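Local atomic coordinates of mitochondrial dynamics protein MID49 (Mus musculus, PDB entry 4WOY), a protein that recruits the fission mediator dynamin-related protein 1 to the mitochondrial outer membrane, regulates its GTPase activity and is required for mitochondrial fission. Residues C152-D157 with L163-Q168. The protein carries 1 engineered substitution. Numbering follows the deposited sequence.
Sequences CLIWPD and LLLKVQ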
loop_
_atom_site.group_PDB
_atom_site.type_symbol
_atom_site.label_atom_id
_atom_site.label_comp_id
_atom_site.label_asym_id
_atom_site.label_seq_id
_atom_site.Cartn_x
_atom_site.Cartn_y
_atom_site.Cartn_z
ATOM N N CYS A 152 -10.725 -5.143 -22.209
ATOM C CA CYS A 152 -10.159 -3.908 -21.658
ATOM C C CYS A 152 -8.766 -3.674 -22.247
ATOM O O CYS A 152 -8.280 -4.491 -23.012
ATOM C CB CYS A 152 -10.073 -3.970 -20.136
ATOM S SG CYS A 152 -8.995 -5.291 -19.515
ATOM N N LEU A 153 -8.139 -2.553 -21.901
ATOM C CA LEU A 153 -6.741 -2.294 -22.266
ATOM C C LEU A 153 -5.871 -2.349 -21.017
ATOM O O LEU A 153 -6.190 -1.699 -20.024
ATOM C CB LEU A 153 -6.558 -0.921 -22.915
ATOM C CG LEU A 153 -5.615 -0.846 -24.123
ATOM C CD1 LEU A 153 -6.380 -1.225 -25.402
ATOM C CD2 LEU A 153 -4.893 0.511 -24.238
ATOM N N ILE A 154 -4.766 -3.090 -21.074
ATOM C CA ILE A 154 -3.821 -3.143 -19.964
ATOM C C ILE A 154 -2.429 -2.796 -20.470
ATOM O O ILE A 154 -1.979 -3.369 -21.469
ATOM C CB ILE A 154 -3.765 -4.542 -19.302
ATOM C CG1 ILE A 154 -5.173 -5.157 -19.229
ATOM C CG2 ILE A 154 -3.057 -4.459 -17.971
ATOM C CD1 ILE A 154 -5.218 -6.657 -19.125
ATOM N N TRP A 155 -1.752 -1.868 -19.797
ATOM C CA TRP A 155 -0.389 -1.518 -20.180
ATOM C C TRP A 155 0.452 -1.054 -18.983
ATOM O O TRP A 155 -0.072 -0.480 -18.026
ATOM C CB TRP A 155 -0.397 -0.429 -21.263
ATOM C CG TRP A 155 -0.727 0.938 -20.749
ATOM C CD1 TRP A 155 0.158 1.917 -20.398
ATOM C CD2 TRP A 155 -2.035 1.489 -20.541
ATOM N NE1 TRP A 155 -0.519 3.038 -19.974
ATOM C CE2 TRP A 155 -1.866 2.801 -20.055
ATOM C CE3 TRP A 155 -3.331 0.999 -20.713
ATOM C CZ2 TRP A 155 -2.948 3.626 -19.738
ATOM C CZ3 TRP A 155 -4.395 1.820 -20.400
ATOM C CH2 TRP A 155 -4.201 3.119 -19.923
ATOM N N PRO A 156 1.762 -1.330 -19.031
ATOM C CA PRO A 156 2.712 -0.904 -17.996
ATOM C C PRO A 156 2.973 0.604 -17.993
ATOM O O PRO A 156 3.148 1.218 -19.041
ATOM C CB PRO A 156 3.998 -1.676 -18.349
ATOM C CG PRO A 156 3.540 -2.801 -19.232
ATOM C CD PRO A 156 2.382 -2.243 -20.005
ATOM N N ASP A 157 2.970 1.186 -16.803
ATOM C CA ASP A 157 3.180 2.615 -16.593
ATOM C C ASP A 157 4.685 2.962 -16.654
ATOM O O ASP A 157 5.535 2.092 -16.486
ATOM C CB ASP A 157 2.543 3.028 -15.272
ATOM C CG ASP A 157 2.662 4.498 -14.998
ATOM O OD1 ASP A 157 3.086 5.241 -15.896
ATOM O OD2 ASP A 157 2.266 4.923 -13.895
ATOM N N LEU A 163 0.690 -1.436 -13.377
ATOM C CA LEU A 163 -0.063 -1.880 -14.535
ATOM C C LEU A 163 -1.312 -1.022 -14.631
ATOM O O LEU A 163 -2.144 -1.044 -13.731
ATOM C CB LEU A 163 -0.435 -3.349 -14.379
ATOM C CG LEU A 163 0.697 -4.319 -14.717
ATOM C CD1 LEU A 163 0.269 -5.762 -14.434
ATOM C CD2 LEU A 163 1.180 -4.132 -16.137
ATOM N N LEU A 164 -1.482 -0.284 -15.719
ATOM C CA LEU A 164 -2.640 0.598 -15.780
ATOM C C LEU A 164 -3.753 -0.084 -16.561
ATOM O O LEU A 164 -3.546 -0.651 -17.634
ATOM C CB LEU A 164 -2.285 1.960 -16.409
ATOM C CG LEU A 164 -1.401 2.944 -15.610
ATOM C CD1 LEU A 164 -1.237 4.277 -16.344
ATOM C CD2 LEU A 164 -1.910 3.192 -14.191
ATOM N N LEU A 165 -4.948 -0.036 -15.986
ATOM C CA LEU A 165 -6.081 -0.694 -16.580
ATOM C C LEU A 165 -7.203 0.238 -17.074
ATOM O O LEU A 165 -7.867 0.923 -16.285
ATOM C CB LEU A 165 -6.638 -1.690 -15.574
ATOM C CG LEU A 165 -7.748 -2.419 -16.300
ATOM C CD1 LEU A 165 -7.116 -3.102 -17.460
ATOM C CD2 LEU A 165 -8.487 -3.435 -15.482
ATOM N N LYS A 166 -7.367 0.238 -18.399
ATOM C CA LYS A 166 -8.378 0.975 -19.160
ATOM C C LYS A 166 -9.287 -0.011 -19.915
ATOM O O LYS A 166 -8.824 -0.809 -20.715
ATOM C CB LYS A 166 -7.706 1.963 -20.129
ATOM C CG LYS A 166 -8.574 3.088 -20.669
ATOM C CD LYS A 166 -8.995 4.134 -19.662
ATOM C CE LYS A 166 -9.796 5.215 -20.398
ATOM N NZ LYS A 166 -10.544 6.184 -19.539
ATOM N N VAL A 167 -10.580 0.063 -19.681
ATOM C CA VAL A 167 -11.091 1.110 -18.855
ATOM C C VAL A 167 -11.549 0.354 -17.597
ATOM O O VAL A 167 -10.959 0.591 -16.551
ATOM C CB VAL A 167 -12.214 1.958 -19.580
ATOM C CG1 VAL A 167 -12.461 3.295 -18.894
ATOM C CG2 VAL A 167 -11.880 2.185 -21.052
ATOM N N GLN A 168 -12.533 -0.561 -17.620
ATOM C CA GLN A 168 -13.292 -1.063 -18.765
ATOM C C GLN A 168 -14.404 -0.075 -18.956
ATOM O O GLN A 168 -14.964 0.397 -17.967
ATOM C CB GLN A 168 -13.852 -2.446 -18.489
ATOM C CG GLN A 168 -14.720 -3.016 -19.585
ATOM C CD GLN A 168 -15.288 -4.356 -19.191
ATOM O OE1 GLN A 168 -14.949 -4.897 -18.136
ATOM N NE2 GLN A 168 -16.153 -4.905 -20.031
#
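Ile154 and Leu165 meet on the buried face of an antiparallel β hairpin, where CG1 of Ile154 presses against CD1 of Leu165 at 3.3 Å. With CG placed anti to the backbone N (chi1 -176°), Leu165 leans toward strand 153-156, and its CD1 also lies 3.5 Å from SG of Cys152. Further along this face, the ring of Pro156 packs on Leu163, CG to CD2 being 4.1 Å.

The other face is built around the indole of Trp155. A chi1 of 75° sets CG between the backbone N and carbonyl carbon, and the ring lies over the adjoining strand. CB of Leu164 makes a CH-pi contact from above the six-membered ring, 3.9 Å from its centroid and displaced toward the rim, while CD1 of the same leucine lies near NE1 and CZ2. CB of Lys166 instead lies in the ring plane at its edge, 3.3 Å from CZ3, and the two side chains run alongside each other. Asp157 adds its CB methylene to CG of Leu164.

Between the faces, Trp155 and Leu164 form a hydrogen-bonded pair: N of Leu164 reaches O of Trp155 at 2.7 Å, and Trp155 N to Leu164 O, the return bond, is 3.1 Å. Leu153 and Lys166 form the second such pair, but the bond from Leu153 N to Lys166 O is modelled too short to be trusted; Lys166 N to Leu153 O is a normal 2.8 Å. At the polar edge, the extended end of Lys166 carries NZ to a salt bridge with Glu173.

The hairpin belongs to the mixed sheet of the nucleotidyltransferase-like region. Strand 162-166 also pairs with strand 173-182, through Phe174 and Leu176, leaving strand 153-156 outermost. Beneath the buried face, helix 143-150 supplies Trp143 and Ile146, and helix 18-42 Leu27 and Ile31.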